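Local coordinates for protein ATPase BagA (Mycobacterium tuberculosis H37Rv, PDB 6BS3) that forms, with its partner BagB, an ATP-hydrolysing complex of the ArsA/Get3-like family that is required for resistance to nitric oxide and to elevated glycerol, at residues Leu91-Tyr102 with Leu132-Ile141; Thr210-Leu221 with Arg298-Leu308. All coordinates share one frame; numbering follows the deposited sequence.

Contact 1 (Leu91-Tyr102 with Leu132-Ile141); sequences LAIDIEAAFLEY and LRDVLLTGKI
L136 pushes its isobutyl group into the hole made by I95, A98, F99 and Y102, a knob-into-hole fit between helix 95-107 and helix 130-146. Its two methyls part company there: CD1 lies 3.7 Å from CB of F99, while CD2 packs 3.6 Å from CB of Y102 and stays close to the first carbons of that ring. L132, one turn earlier, meets the same aromatic pair. Its CD2 comes within 3.6 Å of CE1 of F99, the two side chains crossing at about a right angle. The phenyl ring reaches that far because CG of F99 stands anti to the backbone N (chi1 -176°), carrying the ring past L136.

At the start of the first helix I95 supplies CD1, which touches L137 CD2 at 3.7 Å and also rests on the backbone O of R133. I93, in the link before the helix, turns CG2 onto that same L137 methyl, again at 3.7 Å, so one methyl of L137 is shared by two isoleucines that reach it from different directions. K140 contributes its aliphatic chain: bent at chi2, it passes I93 and brings CE to 3.9 Å from CD2 of L91, while its ammonium pairs with E143.

No hydrogen bond crosses the contact. D94 caps the first helix within its own segment: its OD1 takes the amide of A97 at 3.1 Å, the N-H arriving from above the carboxylate plane. F99, Y102 and L132 also pack on apolar side chains of the partner protein's chain. With short-segment axes 9.9 Å apart and 82° between their directions, this is a nearly perpendicular helix-helix packing in a helical region that follows strand 86-92 of the P-loop NTPase sheet.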
# COMPACT_ATOMS: atom_id res chain seq x y z
N LEU A 91 -8.63 -18.98 -8.04
CA LEU A 91 -8.83 -19.55 -6.71
C LEU A 91 -8.63 -18.50 -5.60
O LEU A 91 -7.50 -18.15 -5.27
CB LEU A 91 -8.05 -20.85 -6.42
CG LEU A 91 -8.31 -21.46 -5.00
CD1 LEU A 91 -9.76 -22.01 -4.83
CD2 LEU A 91 -7.27 -22.51 -4.66
N ALA A 92 -9.73 -17.98 -5.04
CA ALA A 92 -9.66 -17.05 -3.91
C ALA A 92 -9.66 -17.97 -2.68
O ALA A 92 -10.70 -18.57 -2.38
CB ALA A 92 -10.88 -16.12 -3.90
N ILE A 93 -8.48 -18.22 -2.09
CA ILE A 93 -8.40 -19.14 -0.94
C ILE A 93 -9.17 -18.55 0.26
O ILE A 93 -8.97 -17.39 0.64
CB ILE A 93 -6.95 -19.56 -0.55
CG1 ILE A 93 -6.22 -20.30 -1.71
CG2 ILE A 93 -6.95 -20.42 0.74
CD1 ILE A 93 -4.64 -20.49 -1.47
N ASP A 94 -10.09 -19.34 0.82
CA ASP A 94 -10.89 -19.00 1.99
C ASP A 94 -10.17 -19.73 3.14
O ASP A 94 -10.20 -20.96 3.19
CB ASP A 94 -12.32 -19.51 1.78
CG ASP A 94 -13.33 -19.31 2.90
OD1 ASP A 94 -12.91 -19.30 4.08
OD2 ASP A 94 -14.53 -19.21 2.60
N ILE A 95 -9.44 -18.97 4.00
CA ILE A 95 -8.63 -19.52 5.09
C ILE A 95 -9.47 -20.33 6.09
O ILE A 95 -9.00 -21.36 6.59
CB ILE A 95 -7.73 -18.45 5.79
CG1 ILE A 95 -6.58 -19.09 6.61
CG2 ILE A 95 -8.53 -17.46 6.66
CD1 ILE A 95 -5.52 -19.73 5.81
N GLU A 96 -10.71 -19.89 6.35
CA GLU A 96 -11.64 -20.55 7.25
C GLU A 96 -12.03 -21.93 6.71
O GLU A 96 -11.87 -22.92 7.43
CB GLU A 96 -12.84 -19.65 7.52
CG GLU A 96 -13.98 -20.31 8.27
CD GLU A 96 -14.83 -19.38 9.12
OE1 GLU A 96 -15.72 -19.90 9.82
OE2 GLU A 96 -14.61 -18.14 9.08
N ALA A 97 -12.41 -22.01 5.42
CA ALA A 97 -12.73 -23.27 4.74
C ALA A 97 -11.49 -24.16 4.59
O ALA A 97 -11.61 -25.38 4.72
CB ALA A 97 -13.38 -23.01 3.39
N ALA A 98 -10.29 -23.56 4.37
CA ALA A 98 -9.01 -24.30 4.27
C ALA A 98 -8.64 -24.93 5.62
O ALA A 98 -8.13 -26.05 5.65
CB ALA A 98 -7.88 -23.39 3.77
N PHE A 99 -8.93 -24.24 6.74
CA PHE A 99 -8.69 -24.76 8.09
C PHE A 99 -9.59 -25.99 8.40
O PHE A 99 -9.09 -26.97 8.95
CB PHE A 99 -8.80 -23.65 9.16
CG PHE A 99 -8.48 -24.09 10.57
CD1 PHE A 99 -7.33 -24.82 10.85
CD2 PHE A 99 -9.33 -23.78 11.63
CE1 PHE A 99 -7.05 -25.25 12.15
CE2 PHE A 99 -9.03 -24.18 12.93
CZ PHE A 99 -7.89 -24.91 13.19
N LEU A 100 -10.89 -25.94 7.99
CA LEU A 100 -11.85 -27.05 8.15
C LEU A 100 -11.44 -28.26 7.30
O LEU A 100 -11.55 -29.39 7.76
CB LEU A 100 -13.29 -26.62 7.80
CG LEU A 100 -13.92 -25.44 8.54
CD1 LEU A 100 -15.35 -25.25 8.10
CD2 LEU A 100 -13.91 -25.65 10.01
N GLU A 101 -10.97 -28.00 6.07
CA GLU A 101 -10.46 -29.00 5.13
C GLU A 101 -9.28 -29.76 5.77
O GLU A 101 -9.20 -30.98 5.68
CB GLU A 101 -9.96 -28.26 3.88
CG GLU A 101 -10.50 -28.72 2.54
CD GLU A 101 -10.09 -27.84 1.37
OE1 GLU A 101 -9.04 -27.15 1.45
OE2 GLU A 101 -10.83 -27.84 0.36
N TYR A 102 -8.38 -29.01 6.44
CA TYR A 102 -7.19 -29.49 7.12
C TYR A 102 -7.56 -30.34 8.33
O TYR A 102 -7.08 -31.46 8.45
CB TYR A 102 -6.33 -28.27 7.48
CG TYR A 102 -5.11 -28.50 8.34
CD1 TYR A 102 -3.85 -28.64 7.77
CD2 TYR A 102 -5.18 -28.38 9.72
CE1 TYR A 102 -2.70 -28.74 8.55
CE2 TYR A 102 -4.04 -28.49 10.52
CZ TYR A 102 -2.80 -28.67 9.93
OH TYR A 102 -1.67 -28.77 10.71
N LEU A 132 0.06 -21.02 11.45
CA LEU A 132 -0.98 -21.95 10.98
C LEU A 132 -1.57 -21.43 9.64
O LEU A 132 -1.74 -22.19 8.69
CB LEU A 132 -2.11 -22.09 12.04
CG LEU A 132 -3.30 -22.98 11.63
CD1 LEU A 132 -2.86 -24.40 11.34
CD2 LEU A 132 -4.39 -22.96 12.70
N ARG A 133 -1.83 -20.11 9.57
CA ARG A 133 -2.32 -19.43 8.39
C ARG A 133 -1.42 -19.69 7.19
O ARG A 133 -1.90 -20.19 6.18
CB ARG A 133 -2.43 -17.92 8.70
CG ARG A 133 -3.47 -17.18 7.89
CD ARG A 133 -3.86 -15.90 8.61
NE ARG A 133 -2.71 -15.01 8.78
CZ ARG A 133 -2.40 -14.38 9.90
NH1 ARG A 133 -3.15 -14.52 10.98
NH2 ARG A 133 -1.33 -13.60 9.95
N ASP A 134 -0.10 -19.43 7.32
CA ASP A 134 0.89 -19.64 6.26
C ASP A 134 1.05 -21.12 5.86
O ASP A 134 1.30 -21.39 4.68
CB ASP A 134 2.25 -19.00 6.63
CG ASP A 134 2.20 -17.48 6.83
OD1 ASP A 134 1.23 -16.84 6.36
OD2 ASP A 134 3.13 -16.93 7.46
N VAL A 135 0.93 -22.07 6.82
CA VAL A 135 0.98 -23.52 6.58
C VAL A 135 -0.22 -23.91 5.70
O VAL A 135 -0.05 -24.65 4.73
CB VAL A 135 1.03 -24.34 7.91
CG1 VAL A 135 0.58 -25.79 7.72
CG2 VAL A 135 2.42 -24.29 8.53
N LEU A 136 -1.42 -23.41 6.02
CA LEU A 136 -2.64 -23.69 5.27
C LEU A 136 -2.55 -23.17 3.84
O LEU A 136 -2.92 -23.88 2.92
CB LEU A 136 -3.89 -23.10 5.97
CG LEU A 136 -4.25 -23.68 7.34
CD1 LEU A 136 -5.34 -22.86 8.01
CD2 LEU A 136 -4.66 -25.14 7.24
N LEU A 137 -2.05 -21.93 3.67
CA LEU A 137 -1.94 -21.23 2.39
C LEU A 137 -0.89 -21.80 1.47
O LEU A 137 -1.22 -22.10 0.33
CB LEU A 137 -1.74 -19.71 2.57
CG LEU A 137 -2.85 -18.96 3.31
CD1 LEU A 137 -2.39 -17.60 3.78
CD2 LEU A 137 -4.11 -18.87 2.48
N THR A 138 0.36 -21.98 1.95
CA THR A 138 1.45 -22.54 1.13
C THR A 138 1.17 -24.03 0.84
O THR A 138 1.59 -24.55 -0.20
CB THR A 138 2.84 -22.35 1.79
OG1 THR A 138 2.86 -23.05 3.05
CG2 THR A 138 3.22 -20.88 1.98
N GLY A 139 0.50 -24.70 1.78
CA GLY A 139 0.12 -26.10 1.64
C GLY A 139 -0.91 -26.30 0.55
O GLY A 139 -0.81 -27.25 -0.23
N LYS A 140 -1.88 -25.38 0.45
CA LYS A 140 -2.92 -25.42 -0.59
C LYS A 140 -2.31 -25.07 -1.95
O LYS A 140 -2.68 -25.68 -2.95
CB LYS A 140 -4.11 -24.49 -0.25
CG LYS A 140 -5.23 -24.45 -1.30
CD LYS A 140 -5.90 -25.79 -1.50
CE LYS A 140 -6.81 -25.80 -2.70
NZ LYS A 140 -7.31 -27.17 -2.99
N ILE A 141 -1.38 -24.10 -1.98
CA ILE A 141 -0.66 -23.68 -3.19
C ILE A 141 0.10 -24.91 -3.73
O ILE A 141 -0.05 -25.23 -4.91
CB ILE A 141 0.29 -22.49 -2.88
CG1 ILE A 141 -0.52 -21.17 -2.67
CG2 ILE A 141 1.37 -22.34 -3.99
CD1 ILE A 141 0.40 -19.93 -2.05

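Contact 2 (Thr210-Leu221 with Arg298-Leu308); sequences TLLEALPVQETL and RAEIAQQLDAL
The contact belongs to the nucleotide-binding P-loop NTPase core, where the turn leaving strand 204-210 and the helix after it are covered by the end of the long helix 278-302; the side chain of E213 is about 10 Å from the bound ADP. An inverse gamma turn is centred on L212, closed by E213 N to L211 O at 2.8 Å. CB of L212 sits over the centre of one face of the R298 guanidinium, 3.9 Å from CZ, and CD2 reaches CB of A302 at 3.7 Å.

The bend of R298 at chi3 (62°) folds its flat end back over that leucine. Two waters then join the arginine to the turn: water 2 lies at the guanidinium edge, in plane, accepts from NH1 and donates to OE2 of E213, whereas water 1 takes the amide of L212 at 2.8 Å and a weak bond from NH2. Water 2 thus bridges E213 and R298, whose opposite charges do not touch directly.

Further along, I301 lays CG2 against CG2 of V217 at 3.7 Å, and the same methyl also lies against the backbone N of E213. CD2 of L305 lies among V217, T220 and L221. At the far end L221 CD2 meets CD1 of L308 at 3.7 Å, and also the carbonyl O of Q304, beside the type I turn from L305 to L308. T220 ties its hydroxyl back to P216 O at 2.7 Å, hydroxyl and amide meeting it from opposite faces of the carbonyl plane.

Before the turn, T210 is bonded through its backbone to I238 and N240 of the adjoining strand 234-242, and L212 packs on V239 there. Helix 214-229 and segment 298-308 thus pack next to that strand, and the chain runs on into strand 312-316.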
# COMPACT_ATOMS: atom_id res chain seq x y z
N THR A 210 7.68 -3.59 -8.99
CA THR A 210 8.13 -2.31 -8.45
C THR A 210 7.65 -1.16 -9.32
O THR A 210 7.32 -1.35 -10.49
CB THR A 210 9.67 -2.32 -8.22
OG1 THR A 210 10.01 -1.19 -7.41
CG2 THR A 210 10.48 -2.27 -9.53
N LEU A 211 7.63 0.05 -8.73
CA LEU A 211 7.39 1.32 -9.42
C LEU A 211 8.72 2.06 -9.36
O LEU A 211 9.56 1.76 -8.49
CB LEU A 211 6.26 2.14 -8.76
CG LEU A 211 4.84 1.53 -8.77
CD1 LEU A 211 3.91 2.32 -7.88
CD2 LEU A 211 4.25 1.42 -10.17
N LEU A 212 8.96 2.99 -10.30
CA LEU A 212 10.20 3.78 -10.27
C LEU A 212 10.04 4.91 -9.26
O LEU A 212 10.04 6.10 -9.60
CB LEU A 212 10.66 4.26 -11.68
CG LEU A 212 11.15 3.15 -12.64
CD1 LEU A 212 11.82 3.74 -13.88
CD2 LEU A 212 12.11 2.16 -11.94
N GLU A 213 9.88 4.51 -8.00
CA GLU A 213 9.70 5.33 -6.79
C GLU A 213 10.58 4.74 -5.72
O GLU A 213 10.81 3.54 -5.72
CB GLU A 213 8.22 5.33 -6.35
CG GLU A 213 7.31 6.04 -7.34
CD GLU A 213 5.82 5.87 -7.15
OE1 GLU A 213 5.38 5.47 -6.05
OE2 GLU A 213 5.08 6.15 -8.13
N ALA A 214 11.11 5.58 -4.84
CA ALA A 214 12.09 5.24 -3.80
C ALA A 214 11.74 4.03 -2.92
O ALA A 214 12.55 3.10 -2.84
CB ALA A 214 12.37 6.46 -2.93
N LEU A 215 10.57 4.05 -2.27
CA LEU A 215 10.12 2.99 -1.36
C LEU A 215 9.86 1.65 -2.08
O LEU A 215 10.40 0.65 -1.59
CB LEU A 215 8.93 3.43 -0.50
CG LEU A 215 9.17 4.58 0.49
CD1 LEU A 215 7.89 4.91 1.23
CD2 LEU A 215 10.28 4.26 1.50
N PRO A 216 9.11 1.57 -3.22
CA PRO A 216 8.93 0.27 -3.90
C PRO A 216 10.26 -0.37 -4.34
O PRO A 216 10.41 -1.59 -4.22
CB PRO A 216 8.03 0.61 -5.08
CG PRO A 216 7.32 1.84 -4.68
CD PRO A 216 8.34 2.62 -3.92
N VAL A 217 11.23 0.44 -4.77
CA VAL A 217 12.56 -0.01 -5.18
C VAL A 217 13.38 -0.51 -3.96
O VAL A 217 13.97 -1.60 -4.02
CB VAL A 217 13.29 1.05 -6.04
CG1 VAL A 217 14.80 0.81 -6.07
CG2 VAL A 217 12.73 1.05 -7.46
N GLN A 218 13.35 0.23 -2.85
CA GLN A 218 14.04 -0.14 -1.61
C GLN A 218 13.54 -1.49 -1.08
O GLN A 218 14.35 -2.32 -0.66
CB GLN A 218 13.81 0.95 -0.56
CG GLN A 218 14.67 0.82 0.71
CD GLN A 218 14.39 1.92 1.71
OE1 GLN A 218 14.34 3.12 1.36
NE2 GLN A 218 14.22 1.55 2.96
N GLU A 219 12.22 -1.71 -1.09
CA GLU A 219 11.58 -2.93 -0.61
C GLU A 219 11.89 -4.11 -1.49
O GLU A 219 12.06 -5.21 -0.97
CB GLU A 219 10.07 -2.73 -0.45
CG GLU A 219 9.71 -1.80 0.69
CD GLU A 219 8.33 -2.05 1.28
OE1 GLU A 219 7.66 -3.02 0.88
OE2 GLU A 219 7.93 -1.25 2.16
N THR A 220 11.97 -3.88 -2.82
CA THR A 220 12.33 -4.87 -3.83
C THR A 220 13.76 -5.38 -3.53
O THR A 220 13.98 -6.59 -3.49
CB THR A 220 12.20 -4.28 -5.26
OG1 THR A 220 10.84 -3.96 -5.49
CG2 THR A 220 12.65 -5.24 -6.35
N LEU A 221 14.70 -4.45 -3.29
CA LEU A 221 16.10 -4.77 -2.97
C LEU A 221 16.23 -5.56 -1.66
O LEU A 221 16.90 -6.59 -1.62
CB LEU A 221 16.96 -3.49 -2.92
CG LEU A 221 17.15 -2.73 -4.25
CD1 LEU A 221 17.78 -1.36 -4.01
CD2 LEU A 221 17.98 -3.52 -5.22
N ARG A 298 13.52 9.50 -11.75
CA ARG A 298 13.06 8.12 -11.96
C ARG A 298 14.23 7.22 -12.40
O ARG A 298 14.35 6.11 -11.88
CB ARG A 298 11.90 8.05 -12.95
CG ARG A 298 10.57 8.50 -12.35
CD ARG A 298 9.50 8.70 -13.41
NE ARG A 298 9.19 7.46 -14.13
CZ ARG A 298 8.26 6.58 -13.76
NH1 ARG A 298 7.54 6.79 -12.67
NH2 ARG A 298 8.05 5.49 -14.48
N ALA A 299 15.11 7.72 -13.30
CA ALA A 299 16.32 7.03 -13.81
C ALA A 299 17.37 6.80 -12.69
O ALA A 299 18.04 5.77 -12.70
CB ALA A 299 16.94 7.81 -14.96
N GLU A 300 17.47 7.74 -11.74
CA GLU A 300 18.35 7.70 -10.57
C GLU A 300 17.90 6.60 -9.60
O GLU A 300 18.73 5.93 -9.00
CB GLU A 300 18.33 9.06 -9.86
CG GLU A 300 19.61 9.42 -9.13
CD GLU A 300 19.54 10.75 -8.40
OE1 GLU A 300 19.21 11.78 -9.05
OE2 GLU A 300 19.82 10.77 -7.18
N ILE A 301 16.57 6.43 -9.45
CA ILE A 301 15.92 5.41 -8.62
C ILE A 301 16.14 4.03 -9.28
O ILE A 301 16.57 3.09 -8.60
CB ILE A 301 14.41 5.79 -8.40
CG1 ILE A 301 14.28 6.87 -7.29
CG2 ILE A 301 13.54 4.56 -8.09
CD1 ILE A 301 12.98 7.82 -7.34
N ALA A 302 15.86 3.94 -10.60
CA ALA A 302 16.02 2.74 -11.44
C ALA A 302 17.46 2.20 -11.44
O ALA A 302 17.64 0.98 -11.48
CB ALA A 302 15.58 3.03 -12.87
N GLN A 303 18.46 3.10 -11.40
CA GLN A 303 19.90 2.76 -11.36
C GLN A 303 20.24 1.83 -10.17
O GLN A 303 21.15 1.01 -10.30
CB GLN A 303 20.76 4.05 -11.33
CG GLN A 303 22.27 3.84 -11.37
CD GLN A 303 23.02 5.10 -11.73
OE1 GLN A 303 23.57 5.22 -12.83
NE2 GLN A 303 23.06 6.06 -10.82
N GLN A 304 19.51 1.95 -9.03
CA GLN A 304 19.72 1.11 -7.85
C GLN A 304 19.46 -0.39 -8.12
O GLN A 304 19.99 -1.24 -7.40
CB GLN A 304 18.82 1.57 -6.70
CG GLN A 304 19.18 2.92 -6.09
CD GLN A 304 18.21 3.23 -4.97
OE1 GLN A 304 17.14 3.79 -5.19
NE2 GLN A 304 18.56 2.83 -3.75
N LEU A 305 18.63 -0.71 -9.15
CA LEU A 305 18.30 -2.08 -9.55
C LEU A 305 19.42 -2.68 -10.42
O LEU A 305 19.53 -3.90 -10.48
CB LEU A 305 16.96 -2.14 -10.32
CG LEU A 305 15.65 -1.68 -9.63
CD1 LEU A 305 14.49 -1.63 -10.63
CD2 LEU A 305 15.27 -2.58 -8.44
N ASP A 306 20.23 -1.83 -11.10
CA ASP A 306 21.33 -2.24 -11.98
C ASP A 306 22.36 -3.16 -11.30
O ASP A 306 23.00 -3.96 -11.96
CB ASP A 306 22.04 -1.01 -12.61
CG ASP A 306 21.18 -0.13 -13.51
OD1 ASP A 306 19.98 -0.45 -13.69
OD2 ASP A 306 21.71 0.88 -14.03
N ALA A 307 22.47 -3.04 -9.97
CA ALA A 307 23.36 -3.83 -9.12
C ALA A 307 22.95 -5.31 -9.07
O ALA A 307 23.82 -6.17 -8.89
CB ALA A 307 23.36 -3.25 -7.71
N LEU A 308 21.63 -5.60 -9.22
CA LEU A 308 21.09 -6.96 -9.21
C LEU A 308 21.34 -7.63 -10.55
O LEU A 308 21.09 -7.02 -11.59
CB LEU A 308 19.57 -6.97 -8.96
CG LEU A 308 19.01 -6.19 -7.78
CD1 LEU A 308 17.57 -5.81 -8.04
CD2 LEU A 308 19.13 -6.97 -6.48
O HOH W 1 7.06 3.37 -12.34
O HOH W 2 5.37 5.28 -11.01

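How the contacts relate
Both segments of contact 1 come earlier in the chain than those of contact 2, and the chain's centre falls between the two, whose centres are 33 Å and nearest atoms about 16 Å apart. One mixed sheet joins them. Contact 1 starts at the end of strand 86-92, next to 77-82, an outermost strand within this chain; contact 2 starts at the end of strand 204-210, with strands 234-242 and 312-316 beyond it. Between come strands 51-56, 158-162 and 23-28, the last leading into Walker A residues G33, K34 and S35. Contact 1 packs helices beside the partner protein, its L137 side chain about 14 Å from the magnesium ion; contact 2 brings the E213 side chain about 10 Å from ADP.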